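Local atomic coordinates of glycoside Hydrolase (Bacteroides uniformis, PDB entry 5TA0), a protein that probably hydrolyses agarose-derived glycans as part of an agarose metabolic pathway, and binds the oligosaccharide neoagarooctaose in this complex. Residues Val81-Gly86 with Met322-Ser327; Asn140-Phe145 with Leu205-Asp210; Ile201-Trp206 with Thr279-Asp284. All coordinates share one frame; numbering follows the deposited sequence.

Contact 1: residues Val81-Gly86 with Met322-Ser327; sequences VGRETG and MISQYS. With AAL (3,6-anhydro-alpha-L-galactopyranose), chain C; GAL (beta-D-galactopyranose), chain B; GAL (beta-D-galactopyranose), chain D.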
loop_
_atom_site.group_PDB
_atom_site.type_symbol
_atom_site.label_atom_id
_atom_site.label_comp_id
_atom_site.label_asym_id
_atom_site.label_seq_id
_atom_site.Cartn_x
_atom_site.Cartn_y
_atom_site.Cartn_z
ATOM N N VAL A 81 -11.073 0.179 9.688
ATOM C CA VAL A 81 -10.073 1.093 10.251
ATOM C C VAL A 81 -9.006 0.229 10.922
ATOM O O VAL A 81 -9.253 -0.955 11.159
ATOM C CB VAL A 81 -10.690 2.121 11.218
ATOM C CG1 VAL A 81 -11.689 3.008 10.490
ATOM C CG2 VAL A 81 -11.353 1.451 12.396
ATOM N N GLY A 82 -7.825 0.762 11.243
ATOM C CA GLY A 82 -7.385 2.146 11.013
ATOM C C GLY A 82 -5.973 2.327 11.544
ATOM O O GLY A 82 -5.234 1.358 11.736
ATOM N N ARG A 83 -5.599 3.574 11.755
ATOM C CA ARG A 83 -4.253 3.930 12.206
ATOM C C ARG A 83 -4.359 5.187 13.021
ATOM O O ARG A 83 -5.217 6.043 12.735
ATOM C CB ARG A 83 -3.320 4.143 11.000
ATOM C CG ARG A 83 -1.870 4.504 11.313
ATOM C CD ARG A 83 -1.022 4.260 10.083
ATOM N NE ARG A 83 0.417 4.506 10.230
ATOM C CZ ARG A 83 1.051 5.636 9.931
ATOM N NH1 ARG A 83 2.377 5.672 9.967
ATOM N NH2 ARG A 83 0.396 6.711 9.561
ATOM N N GLU A 84 -3.535 5.315 14.066
ATOM C CA GLU A 84 -3.612 6.483 14.933
ATOM C C GLU A 84 -2.286 6.729 15.632
ATOM O O GLU A 84 -1.710 5.838 16.239
ATOM C CB GLU A 84 -4.736 6.332 15.972
ATOM C CG GLU A 84 -5.485 7.614 16.320
ATOM C CD GLU A 84 -4.744 8.561 17.233
ATOM O OE1 GLU A 84 -4.810 9.788 16.986
ATOM O OE2 GLU A 84 -4.129 8.127 18.214
ATOM N N THR A 85 -1.834 7.975 15.566
ATOM C CA THR A 85 -0.573 8.412 16.169
ATOM C C THR A 85 -0.722 9.544 17.167
ATOM O O THR A 85 0.205 9.857 17.908
ATOM C CB THR A 85 0.437 8.859 15.108
ATOM O OG1 THR A 85 0.039 10.133 14.592
ATOM C CG2 THR A 85 0.571 7.849 13.985
ATOM N N GLY A 86 -1.866 10.201 17.203
ATOM C CA GLY A 86 -2.027 11.391 18.020
ATOM C C GLY A 86 -2.183 11.144 19.505
ATOM O O GLY A 86 -1.660 11.925 20.307
ATOM N N MET A 322 3.484 -3.929 4.828
ATOM C CA MET A 322 2.433 -2.984 5.111
ATOM C C MET A 322 2.671 -1.715 4.308
ATOM O O MET A 322 3.805 -1.248 4.197
ATOM C CB MET A 322 2.464 -2.644 6.595
ATOM C CG MET A 322 1.596 -1.464 6.994
ATOM S SD MET A 322 1.619 -1.112 8.766
ATOM C CE MET A 322 0.746 -2.553 9.376
ATOM N N ILE A 323 1.602 -1.155 3.768
ATOM C CA ILE A 323 1.639 0.176 3.142
ATOM C C ILE A 323 0.701 1.050 3.957
ATOM O O ILE A 323 -0.501 1.104 3.716
ATOM C CB ILE A 323 1.327 0.144 1.629
ATOM C CG1 ILE A 323 2.193 -0.905 0.898
ATOM C CG2 ILE A 323 1.621 1.494 1.010
ATOM C CD1 ILE A 323 1.511 -2.226 0.722
ATOM N N SER A 324 1.239 1.734 4.984
ATOM C CA SER A 324 0.358 2.358 5.952
ATOM C C SER A 324 -0.182 3.733 5.542
ATOM O O SER A 324 -1.063 4.256 6.208
ATOM C CB SER A 324 1.003 2.451 7.319
ATOM O OG SER A 324 2.256 3.082 7.286
ATOM N N GLN A 325 0.374 4.286 4.468
ATOM C CA GLN A 325 -0.164 5.482 3.778
ATOM C C GLN A 325 0.122 5.349 2.296
ATOM O O GLN A 325 1.275 5.114 1.931
ATOM C CB GLN A 325 0.500 6.778 4.239
ATOM C CG GLN A 325 0.235 7.187 5.687
ATOM C CD GLN A 325 0.994 8.438 6.101
ATOM O OE1 GLN A 325 1.365 9.302 5.251
ATOM N NE2 GLN A 325 1.214 8.574 7.385
ATOM N N TYR A 326 -0.888 5.529 1.459
ATOM C CA TYR A 326 -0.662 5.589 0.015
ATOM C C TYR A 326 -1.733 6.413 -0.658
ATOM O O TYR A 326 -2.813 6.599 -0.114
ATOM C CB TYR A 326 -0.594 4.201 -0.605
ATOM C CG TYR A 326 -1.886 3.426 -0.772
ATOM C CD1 TYR A 326 -2.595 3.475 -1.969
ATOM C CD2 TYR A 326 -2.354 2.565 0.226
ATOM C CE1 TYR A 326 -3.740 2.731 -2.172
ATOM C CE2 TYR A 326 -3.529 1.821 0.041
ATOM C CZ TYR A 326 -4.185 1.878 -1.166
ATOM O OH TYR A 326 -5.315 1.123 -1.430
ATOM N N SER A 327 -1.373 6.861 -1.853
ATOM C CA SER A 327 -2.233 7.445 -2.919
ATOM C C SER A 327 -1.402 8.499 -3.645
ATOM O O SER A 327 -0.438 8.112 -4.290
ATOM C CB SER A 327 -3.649 7.884 -2.510
ATOM O OG SER A 327 -3.605 8.982 -1.639
HETATM C C1 AAL C . 0.813 11.799 9.176
HETATM C C2 AAL C . 1.417 11.266 10.492
HETATM C C3 AAL C . 0.363 11.088 11.573
HETATM C C4 AAL C . -0.437 12.363 11.715
HETATM C C5 AAL C . -1.223 12.315 10.443
HETATM C C6 AAL C . -1.644 10.881 10.397
HETATM O O2 AAL C . 2.402 12.170 11.006
HETATM O O3 AAL C . -0.619 10.162 11.093
HETATM O O4 AAL C . -1.337 12.230 12.835
HETATM O O5 AAL C . -0.380 12.575 9.317
HETATM C C1 GAL B . -1.809 13.480 13.332
HETATM C C2 GAL B . -2.625 13.165 14.589
HETATM C C3 GAL B . -3.048 14.433 15.340
HETATM C C4 GAL B . -1.847 15.350 15.536
HETATM C C5 GAL B . -1.182 15.611 14.187
HETATM C C6 GAL B . 0.031 16.533 14.280
HETATM O O2 GAL B . -3.769 12.416 14.177
HETATM O O3 GAL B . -3.685 14.092 16.585
HETATM O O4 GAL B . -0.881 14.712 16.388
HETATM O O5 GAL B . -0.737 14.368 13.619
HETATM O O6 GAL B . 0.627 16.708 12.981
HETATM C C1 GAL D . 3.027 13.680 5.238
HETATM C C2 GAL D . 2.927 12.870 6.521
HETATM C C3 GAL D . 1.533 12.818 7.121
HETATM C C4 GAL D . 0.743 14.106 6.919
HETATM C C5 GAL D . 0.862 14.650 5.521
HETATM C C6 GAL D . 0.114 15.972 5.266
HETATM O O2 GAL D . 3.322 11.530 6.268
HETATM O O3 GAL D . 1.786 12.610 8.519
HETATM O O4 GAL D . 1.241 15.077 7.857
HETATM O O5 GAL D . 2.254 14.882 5.312
HETATM O O6 GAL D . -1.311 15.860 5.424
#
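Ser324 and Gln325, in succession along the chain, meet the long side chain of Arg83. At Ser324 the small methylene lies over one face of the guanidinium, with Ser324 CB 3.6 Å from Arg83 NE. A serine suits this place because it is slim enough to let the flat cation lie close, while its hydroxyl turns elsewhere: Ser324 OG is hydrogen-bonded to Glu199. Glu199 also forms a salt bridge with Arg83, so one carboxylate joins both sides of the contact. The arginine arrives nearly straight. With CG opposite the backbone N (chi1 -179°) and the chain stretched out to NE, its guanidinium is carried about as far from strand 80-84 as the residue allows, and His52 and Asn202 take further N-H groups there. One step on, the Gln325 side chain crosses that of Arg83 at roughly a right angle, the amide and guanidinium planes 74° apart. Arg83 NH2 lies 3.0 Å from Gln325 NE2, but the amide is probably modelled the wrong way round; turned over, the pair may be a hydrogen bond. Gln325 is probably the engineered glutamine of this variant, so its amide should not be read as nature's choice. The sugars lie close to the next residues of the first segment: Thr85 OG1 approaches O4 of the chain C anhydrogalactose at 3.1 Å. Gly86 CA lies 3.5 Å from O3 of the chain B galactose, close enough that a bare glycine suits the position. A buried arginine packed on a serine across the strand ends belongs here to the glycan-binding cleft at the C-terminal mouth of a parallel, eight-stranded TIM-type barrel.

Contact 2: residues Asn140-Phe145 with Leu205-Asp210; sequences NQFSPF and LWDIYD. With GAL (beta-D-galactopyranose), chain B; AAL (3,6-anhydro-alpha-L-galactopyranose), chain E; AAL (3,6-anhydro-alpha-L-galactopyranose), chain C; GAL (beta-D-galactopyranose), chain F.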
loop_
_atom_site.group_PDB
_atom_site.type_symbol
_atom_site.label_atom_id
_atom_site.label_comp_id
_atom_site.label_asym_id
_atom_site.label_seq_id
_atom_site.Cartn_x
_atom_site.Cartn_y
_atom_site.Cartn_z
ATOM N N ASN A 140 4.406 5.830 16.266
ATOM C CA ASN A 140 4.856 7.118 16.807
ATOM C C ASN A 140 5.187 8.080 15.674
ATOM O O ASN A 140 5.939 7.728 14.745
ATOM C CB ASN A 140 6.120 6.933 17.645
ATOM C CG ASN A 140 5.867 6.151 18.895
ATOM O OD1 ASN A 140 5.306 6.675 19.859
ATOM N ND2 ASN A 140 6.208 4.863 18.861
ATOM N N GLN A 141 4.712 9.321 15.783
ATOM C CA GLN A 141 5.302 10.401 14.978
ATOM C C GLN A 141 6.774 10.575 15.368
ATOM O O GLN A 141 7.217 10.145 16.434
ATOM C CB GLN A 141 4.536 11.692 15.188
ATOM C CG GLN A 141 3.136 11.651 14.623
ATOM C CD GLN A 141 2.350 12.898 14.926
ATOM O OE1 GLN A 141 2.877 14.038 14.841
ATOM N NE2 GLN A 141 1.102 12.716 15.326
ATOM N N PHE A 142 7.544 11.134 14.447
ATOM C CA PHE A 142 8.976 11.228 14.610
ATOM C C PHE A 142 9.418 11.889 15.926
ATOM O O PHE A 142 10.326 11.386 16.600
ATOM C CB PHE A 142 9.613 11.963 13.432
ATOM C CG PHE A 142 11.114 12.020 13.523
ATOM C CD1 PHE A 142 11.771 13.156 14.014
ATOM C CD2 PHE A 142 11.875 10.912 13.208
ATOM C CE1 PHE A 142 13.149 13.169 14.140
ATOM C CE2 PHE A 142 13.246 10.925 13.342
ATOM C CZ PHE A 142 13.878 12.061 13.792
ATOM N N SER A 143 8.777 12.999 16.283
ATOM C CA SER A 143 9.199 13.827 17.416
ATOM C C SER A 143 8.112 13.849 18.469
ATOM O O SER A 143 6.952 13.965 18.116
ATOM C CB SER A 143 9.431 15.245 16.912
ATOM O OG SER A 143 9.955 16.064 17.929
ATOM N N PRO A 144 8.440 13.751 19.765
ATOM C CA PRO A 144 9.784 13.682 20.318
ATOM C C PRO A 144 10.289 12.249 20.558
ATOM O O PRO A 144 11.267 12.042 21.250
ATOM C CB PRO A 144 9.617 14.465 21.629
ATOM C CG PRO A 144 8.233 14.142 22.050
ATOM C CD PRO A 144 7.419 13.960 20.808
ATOM N N PHE A 145 9.632 11.258 19.957
ATOM C CA PHE A 145 9.967 9.832 20.162
ATOM C C PHE A 145 11.405 9.492 19.767
ATOM O O PHE A 145 12.075 8.733 20.481
ATOM C CB PHE A 145 8.961 8.954 19.384
ATOM C CG PHE A 145 9.127 7.468 19.612
ATOM C CD1 PHE A 145 8.818 6.897 20.828
ATOM C CD2 PHE A 145 9.594 6.656 18.608
ATOM C CE1 PHE A 145 8.936 5.526 21.027
ATOM C CE2 PHE A 145 9.716 5.281 18.809
ATOM C CZ PHE A 145 9.395 4.722 20.017
ATOM N N LEU A 205 13.541 8.959 8.091
ATOM C CA LEU A 205 14.610 9.520 7.266
ATOM C C LEU A 205 14.230 10.820 6.615
ATOM O O LEU A 205 15.117 11.620 6.329
ATOM C CB LEU A 205 15.179 8.513 6.262
ATOM C CG LEU A 205 15.882 7.318 6.937
ATOM C CD1 LEU A 205 16.469 6.411 5.868
ATOM C CD2 LEU A 205 16.970 7.731 7.929
ATOM N N TRP A 206 12.941 11.083 6.441
ATOM C CA TRP A 206 12.507 12.413 6.060
ATOM C C TRP A 206 13.019 13.435 7.086
ATOM O O TRP A 206 13.658 14.432 6.721
ATOM C CB TRP A 206 10.988 12.494 5.904
ATOM C CG TRP A 206 10.526 13.885 5.602
ATOM C CD1 TRP A 206 9.892 14.723 6.446
ATOM C CD2 TRP A 206 10.727 14.616 4.382
ATOM N NE1 TRP A 206 9.675 15.941 5.840
ATOM C CE2 TRP A 206 10.192 15.908 4.579
ATOM C CE3 TRP A 206 11.349 14.321 3.163
ATOM C CZ2 TRP A 206 10.231 16.898 3.572
ATOM C CZ3 TRP A 206 11.372 15.309 2.159
ATOM C CH2 TRP A 206 10.819 16.566 2.377
ATOM N N ASP A 207 12.754 13.199 8.370
ATOM C CA ASP A 207 13.229 14.144 9.395
ATOM C C ASP A 207 14.742 14.102 9.611
ATOM O O ASP A 207 15.361 15.146 9.846
ATOM C CB ASP A 207 12.507 13.901 10.725
ATOM C CG ASP A 207 11.213 14.657 10.835
ATOM O OD1 ASP A 207 11.217 15.737 11.440
ATOM O OD2 ASP A 207 10.192 14.191 10.363
ATOM N N ILE A 208 15.345 12.926 9.583
ATOM C CA ILE A 208 16.776 12.774 9.879
ATOM C C ILE A 208 17.657 13.314 8.759
ATOM O O ILE A 208 18.710 13.912 9.043
ATOM C CB ILE A 208 17.129 11.294 10.183
ATOM C CG1 ILE A 208 16.603 10.946 11.557
ATOM C CG2 ILE A 208 18.619 10.971 10.045
ATOM C CD1 ILE A 208 16.559 9.459 11.841
ATOM N N TYR A 209 17.267 13.083 7.515
ATOM C CA TYR A 209 18.178 13.262 6.381
ATOM C C TYR A 209 17.689 14.144 5.262
ATOM O O TYR A 209 18.488 14.904 4.711
ATOM C CB TYR A 209 18.573 11.904 5.782
ATOM C CG TYR A 209 19.977 11.951 5.299
ATOM C CD1 TYR A 209 20.295 12.375 4.008
ATOM C CD2 TYR A 209 21.014 11.669 6.183
ATOM C CE1 TYR A 209 21.628 12.476 3.598
ATOM C CE2 TYR A 209 22.317 11.750 5.794
ATOM C CZ TYR A 209 22.626 12.156 4.529
ATOM O OH TYR A 209 23.953 12.207 4.197
ATOM N N ASP A 210 16.414 14.036 4.879
ATOM C CA ASP A 210 15.962 14.579 3.582
ATOM C C ASP A 210 15.227 15.893 3.620
ATOM O O ASP A 210 15.246 16.610 2.613
ATOM C CB ASP A 210 15.106 13.531 2.851
ATOM C CG ASP A 210 15.857 12.254 2.638
ATOM O OD1 ASP A 210 17.061 12.292 2.329
ATOM O OD2 ASP A 210 15.250 11.165 2.766
HETATM C C1 GAL B . -1.809 13.480 13.332
HETATM C C2 GAL B . -2.625 13.165 14.589
HETATM C C3 GAL B . -3.048 14.433 15.340
HETATM C C4 GAL B . -1.847 15.350 15.536
HETATM C C5 GAL B . -1.182 15.611 14.187
HETATM C C6 GAL B . 0.031 16.533 14.280
HETATM O O2 GAL B . -3.769 12.416 14.177
HETATM O O3 GAL B . -3.685 14.092 16.585
HETATM O O4 GAL B . -0.881 14.712 16.388
HETATM O O5 GAL B . -0.737 14.368 13.619
HETATM O O6 GAL B . 0.627 16.708 12.981
HETATM C C1 AAL E . 6.535 16.345 2.370
HETATM C C2 AAL E . 5.613 17.004 3.395
HETATM C C3 AAL E . 5.388 16.029 4.523
HETATM C C4 AAL E . 4.751 14.762 4.025
HETATM C C5 AAL E . 5.940 14.168 3.326
HETATM C C6 AAL E . 7.025 14.346 4.361
HETATM O O2 AAL E . 4.353 17.351 2.804
HETATM O O3 AAL E . 6.671 15.588 5.010
HETATM O O4 AAL E . 4.426 13.958 5.136
HETATM O O5 AAL E . 6.187 14.964 2.164
HETATM C C1 AAL C . 0.813 11.799 9.176
HETATM C C2 AAL C . 1.417 11.266 10.492
HETATM C C3 AAL C . 0.363 11.088 11.573
HETATM C C4 AAL C . -0.437 12.363 11.715
HETATM C C5 AAL C . -1.223 12.315 10.443
HETATM C C6 AAL C . -1.644 10.881 10.397
HETATM O O2 AAL C . 2.402 12.170 11.006
HETATM O O3 AAL C . -0.619 10.162 11.093
HETATM O O4 AAL C . -1.337 12.230 12.835
HETATM O O5 AAL C . -0.380 12.575 9.317
HETATM C C1 GAL F . 8.606 18.633 -1.435
HETATM C C2 GAL F . 7.445 18.456 -0.479
HETATM C C3 GAL F . 7.651 17.249 0.431
HETATM C C4 GAL F . 8.026 16.018 -0.382
HETATM C C5 GAL F . 9.220 16.338 -1.271
HETATM C C6 GAL F . 9.682 15.126 -2.055
HETATM O O1 GAL F . 8.364 19.692 -2.380
HETATM O O2 GAL F . 7.296 19.603 0.354
HETATM O O3 GAL F . 6.428 17.094 1.158
HETATM O O4 GAL F . 6.931 15.599 -1.211
HETATM O O5 GAL F . 8.835 17.407 -2.148
HETATM O O6 GAL F . 10.824 15.460 -2.845
#
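Asp207 CB sits squarely over the face of the Phe142 ring, 3.5 Å from its centroid and only 13° off the ring normal, a CH-pi contact. The carboxylate stacks on as well, its plane tilted just 11° from the ring, and Asp207 CG lies 3.6 Å from Phe142 CD1. Ile208 adds the apolar part: its CG1 branch reaches Phe142 CZ at 3.7 Å, the two side chains crossing almost perpendicularly. A phenylalanine suits the place because its broad face takes the methylene of Asp207 while the rest of the apolar ring packs against Ile208. With CG pointing away from the backbone N (chi1 -177°), the ring is carried out from its loop toward the helix. Asp207 OD1 makes a salt bridge with Lys211, so the charged end is engaged outside the stack. Just before Phe142, Gln141 NE2 donates a hydrogen bond of 3.0 Å to O4 of the chain B galactose. Just before Asp207, Trp206 offers a ring face to C6 of the chain E anhydrogalactose. In the helix, Leu205 O accepts from both Tyr209 N and Asp210 N, marking a pi-type turn. The loop after strand 134-140 is thus packed against helix 204-210, while Leu205 and Ile208 touch Leu222 of helix 219-236 and Pro144 rests on helix 86-94.

Contact 3: residues Ile201-Trp206 with Thr279-Asp284; sequences INEPLW and TIHLYD. With AAL (3,6-anhydro-alpha-L-galactopyranose), chain E; GAL (beta-D-galactopyranose), chain D; GAL (beta-D-galactopyranose), chain F.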
loop_
_atom_site.group_PDB
_atom_site.type_symbol
_atom_site.label_atom_id
_atom_site.label_comp_id
_atom_site.label_asym_id
_atom_site.label_seq_id
_atom_site.Cartn_x
_atom_site.Cartn_y
_atom_site.Cartn_z
ATOM N N ILE A 201 8.176 4.010 14.026
ATOM C CA ILE A 201 8.287 5.477 13.884
ATOM C C ILE A 201 7.933 5.915 12.477
ATOM O O ILE A 201 8.354 5.294 11.495
ATOM C CB ILE A 201 9.694 5.950 14.337
ATOM C CG1 ILE A 201 9.781 7.471 14.476
ATOM C CG2 ILE A 201 10.785 5.390 13.432
ATOM C CD1 ILE A 201 11.071 7.929 15.073
ATOM N N ASN A 202 7.172 6.996 12.364
ATOM C CA ASN A 202 6.695 7.468 11.067
ATOM C C ASN A 202 7.743 8.258 10.270
ATOM O O ASN A 202 8.289 9.242 10.777
ATOM C CB ASN A 202 5.481 8.368 11.297
ATOM C CG ASN A 202 4.788 8.764 10.024
ATOM O OD1 ASN A 202 4.202 7.935 9.345
ATOM N ND2 ASN A 202 4.828 10.065 9.692
ATOM N N GLU A 203 8.044 7.831 9.033
ATOM C CA GLU A 203 8.862 8.604 8.077
ATOM C C GLU A 203 10.128 9.210 8.697
ATOM O O GLU A 203 10.385 10.417 8.624
ATOM C CB GLU A 203 7.985 9.678 7.426
ATOM C CG GLU A 203 6.806 9.074 6.670
ATOM C CD GLU A 203 6.019 10.031 5.815
ATOM O OE1 GLU A 203 6.119 11.247 6.043
ATOM O OE2 GLU A 203 5.253 9.519 4.954
ATOM N N PRO A 204 10.970 8.354 9.291
ATOM C CA PRO A 204 12.092 8.875 10.054
ATOM C C PRO A 204 13.212 9.509 9.254
ATOM O O PRO A 204 13.805 10.479 9.731
ATOM C CB PRO A 204 12.582 7.664 10.842
ATOM C CG PRO A 204 12.199 6.479 9.983
ATOM C CD PRO A 204 10.854 6.891 9.417
ATOM N N LEU A 205 13.541 8.959 8.091
ATOM C CA LEU A 205 14.610 9.520 7.266
ATOM C C LEU A 205 14.230 10.820 6.615
ATOM O O LEU A 205 15.117 11.620 6.329
ATOM C CB LEU A 205 15.179 8.513 6.262
ATOM C CG LEU A 205 15.882 7.318 6.937
ATOM C CD1 LEU A 205 16.469 6.411 5.868
ATOM C CD2 LEU A 205 16.970 7.731 7.929
ATOM N N TRP A 206 12.941 11.083 6.441
ATOM C CA TRP A 206 12.507 12.413 6.060
ATOM C C TRP A 206 13.019 13.435 7.086
ATOM O O TRP A 206 13.658 14.432 6.721
ATOM C CB TRP A 206 10.988 12.494 5.904
ATOM C CG TRP A 206 10.526 13.885 5.602
ATOM C CD1 TRP A 206 9.892 14.723 6.446
ATOM C CD2 TRP A 206 10.727 14.616 4.382
ATOM N NE1 TRP A 206 9.675 15.941 5.840
ATOM C CE2 TRP A 206 10.192 15.908 4.579
ATOM C CE3 TRP A 206 11.349 14.321 3.163
ATOM C CZ2 TRP A 206 10.231 16.898 3.572
ATOM C CZ3 TRP A 206 11.372 15.309 2.159
ATOM C CH2 TRP A 206 10.819 16.566 2.377
ATOM N N THR A 279 7.290 -1.916 6.455
ATOM C CA THR A 279 6.282 -0.909 6.195
ATOM C C THR A 279 6.873 0.279 5.437
ATOM O O THR A 279 7.999 0.747 5.765
ATOM C CB THR A 279 5.545 -0.495 7.488
ATOM O OG1 THR A 279 4.618 0.553 7.163
ATOM C CG2 THR A 279 6.482 -0.035 8.562
ATOM N N ILE A 280 6.137 0.721 4.411
ATOM C CA ILE A 280 6.507 1.837 3.557
ATOM C C ILE A 280 5.286 2.680 3.264
ATOM O O ILE A 280 4.148 2.245 3.456
ATOM C CB ILE A 280 7.158 1.388 2.245
ATOM C CG1 ILE A 280 6.201 0.533 1.392
ATOM C CG2 ILE A 280 8.457 0.639 2.512
ATOM C CD1 ILE A 280 6.777 0.081 0.059
ATOM N N HIS A 281 5.520 3.897 2.785
ATOM C CA HIS A 281 4.506 4.753 2.196
ATOM C C HIS A 281 4.745 4.902 0.718
ATOM O O HIS A 281 5.872 4.942 0.282
ATOM C CB HIS A 281 4.521 6.110 2.898
ATOM C CG HIS A 281 4.127 6.014 4.336
ATOM N ND1 HIS A 281 4.264 7.055 5.225
ATOM C CD2 HIS A 281 3.590 4.986 5.040
ATOM C CE1 HIS A 281 3.820 6.682 6.416
ATOM N NE2 HIS A 281 3.388 5.440 6.320
ATOM N N LEU A 282 3.671 4.963 -0.067
ATOM C CA LEU A 282 3.782 5.041 -1.544
ATOM C C LEU A 282 2.880 6.139 -2.081
ATOM O O LEU A 282 1.649 5.994 -2.100
ATOM C CB LEU A 282 3.426 3.691 -2.177
ATOM C CG LEU A 282 4.439 2.583 -1.937
ATOM C CD1 LEU A 282 3.844 1.256 -2.354
ATOM C CD2 LEU A 282 5.753 2.854 -2.659
ATOM N N TYR A 283 3.499 7.212 -2.561
ATOM C CA TYR A 283 2.752 8.323 -3.113
ATOM C C TYR A 283 3.159 8.635 -4.543
ATOM O O TYR A 283 4.344 8.809 -4.864
ATOM C CB TYR A 283 2.958 9.543 -2.259
ATOM C CG TYR A 283 2.198 9.542 -0.965
ATOM C CD1 TYR A 283 0.839 9.735 -0.942
ATOM C CD2 TYR A 283 2.849 9.410 0.232
ATOM C CE1 TYR A 283 0.146 9.787 0.247
ATOM C CE2 TYR A 283 2.169 9.471 1.427
ATOM C CZ TYR A 283 0.810 9.654 1.433
ATOM O OH TYR A 283 0.138 9.746 2.643
ATOM N N ASP A 284 2.150 8.722 -5.397
ATOM C CA ASP A 284 2.303 9.291 -6.738
ATOM C C ASP A 284 2.458 10.800 -6.598
ATOM O O ASP A 284 1.907 11.411 -5.684
ATOM C CB ASP A 284 1.032 9.045 -7.562
ATOM C CG ASP A 284 0.922 7.619 -8.118
ATOM O OD1 ASP A 284 1.954 6.940 -8.312
ATOM O OD2 ASP A 284 -0.222 7.220 -8.411
HETATM C C1 AAL E . 6.535 16.345 2.370
HETATM C C2 AAL E . 5.613 17.004 3.395
HETATM C C3 AAL E . 5.388 16.029 4.523
HETATM C C4 AAL E . 4.751 14.762 4.025
HETATM C C5 AAL E . 5.940 14.168 3.326
HETATM C C6 AAL E . 7.025 14.346 4.361
HETATM O O2 AAL E . 4.353 17.351 2.804
HETATM O O3 AAL E . 6.671 15.588 5.010
HETATM O O4 AAL E . 4.426 13.958 5.136
HETATM O O5 AAL E . 6.187 14.964 2.164
HETATM C C1 GAL D . 3.027 13.680 5.238
HETATM C C2 GAL D . 2.927 12.870 6.521
HETATM C C3 GAL D . 1.533 12.818 7.121
HETATM C C4 GAL D . 0.743 14.106 6.919
HETATM C C5 GAL D . 0.862 14.650 5.521
HETATM C C6 GAL D . 0.114 15.972 5.266
HETATM O O2 GAL D . 3.322 11.530 6.268
HETATM O O3 GAL D . 1.786 12.610 8.519
HETATM O O4 GAL D . 1.241 15.077 7.857
HETATM O O5 GAL D . 2.254 14.882 5.312
HETATM O O6 GAL D . -1.311 15.860 5.424
HETATM C C1 GAL F . 8.606 18.633 -1.435
HETATM C C2 GAL F . 7.445 18.456 -0.479
HETATM C C3 GAL F . 7.651 17.249 0.431
HETATM C C4 GAL F . 8.026 16.018 -0.382
HETATM C C5 GAL F . 9.220 16.338 -1.271
HETATM C C6 GAL F . 9.682 15.126 -2.055
HETATM O O1 GAL F . 8.364 19.692 -2.380
HETATM O O2 GAL F . 7.296 19.603 0.354
HETATM O O3 GAL F . 6.428 17.094 1.158
HETATM O O4 GAL F . 6.931 15.599 -1.211
HETATM O O5 GAL F . 8.835 17.407 -2.148
HETATM O O6 GAL F . 10.824 15.460 -2.845
#
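The floor of the glycan cleft holds this contact, in which Asn202 and Glu203, an Asn-Glu pair just after strand 197-199, meet His281 of strand 277-285. His281 ND1 donates a hydrogen bond to Glu203 OE2 of 2.7 Å that is nearly straight, with an N-H...O angle of 169°. The oxygen lies in the plane of the imidazole, where the N-H points, and is met on its anti side, with the donor 24° out of the carboxylate plane. Placing its CG beside the backbone N and opposite the carbonyl carbon (chi1 -65°) directs the His281 ring at the glutamate. Asn202 OD1 comes to the same ring edge, 3.2 Å from His281 CE1, though its hydrogen bond is with Arg83. A histidine suits the place because its two ring nitrogens serve two neighbours: NE2 is hydrogen-bonded to Ser324, so the ring is held from both ends. Glutamate suits its own place because its extended side chain reaches from the N-cap of helix 204-210 to the sugars. Glu203 OE1 lies 2.8 Å from O2 of the chain D galactose and 3.3 Å from O4 of the chain E anhydrogalactose, the oxygen bridging those two sugars. An Asn-Glu pair at the end of the fourth barrel strand is the hallmark of clan GH-A glycosidases, in which the glutamate serves as general acid/base. With OE2 tied to His281, and OE1 close to the galactose O2 as well as within reach of the inter-sugar oxygen, Glu203 is placed in a way consistent with that role.

How the contacts relate
From the N terminus, the chain opens contact 1 on strand 80-84 and closes it only at strand 321-326, and both other contacts nest within that long loop. Contact 2 begins just after strand 134-140 and ends on helix 204-210. Contact 3 starts shortly before that helix, shares Leu205 and Trp206 with contact 2, and closes at strand 277-285, so the two overlap in sequence. Hydrogen bonds probably link them: Thr85 with Gln141 joins contacts 1 and 2, Ser327 O with Asp284 N joins 1 and 3 through neighbouring strands 321-326 and 277-285, and Asn140 with Asn202 joins 2 and 3. Together they tie barrel strand ends around one bound oligosaccharide.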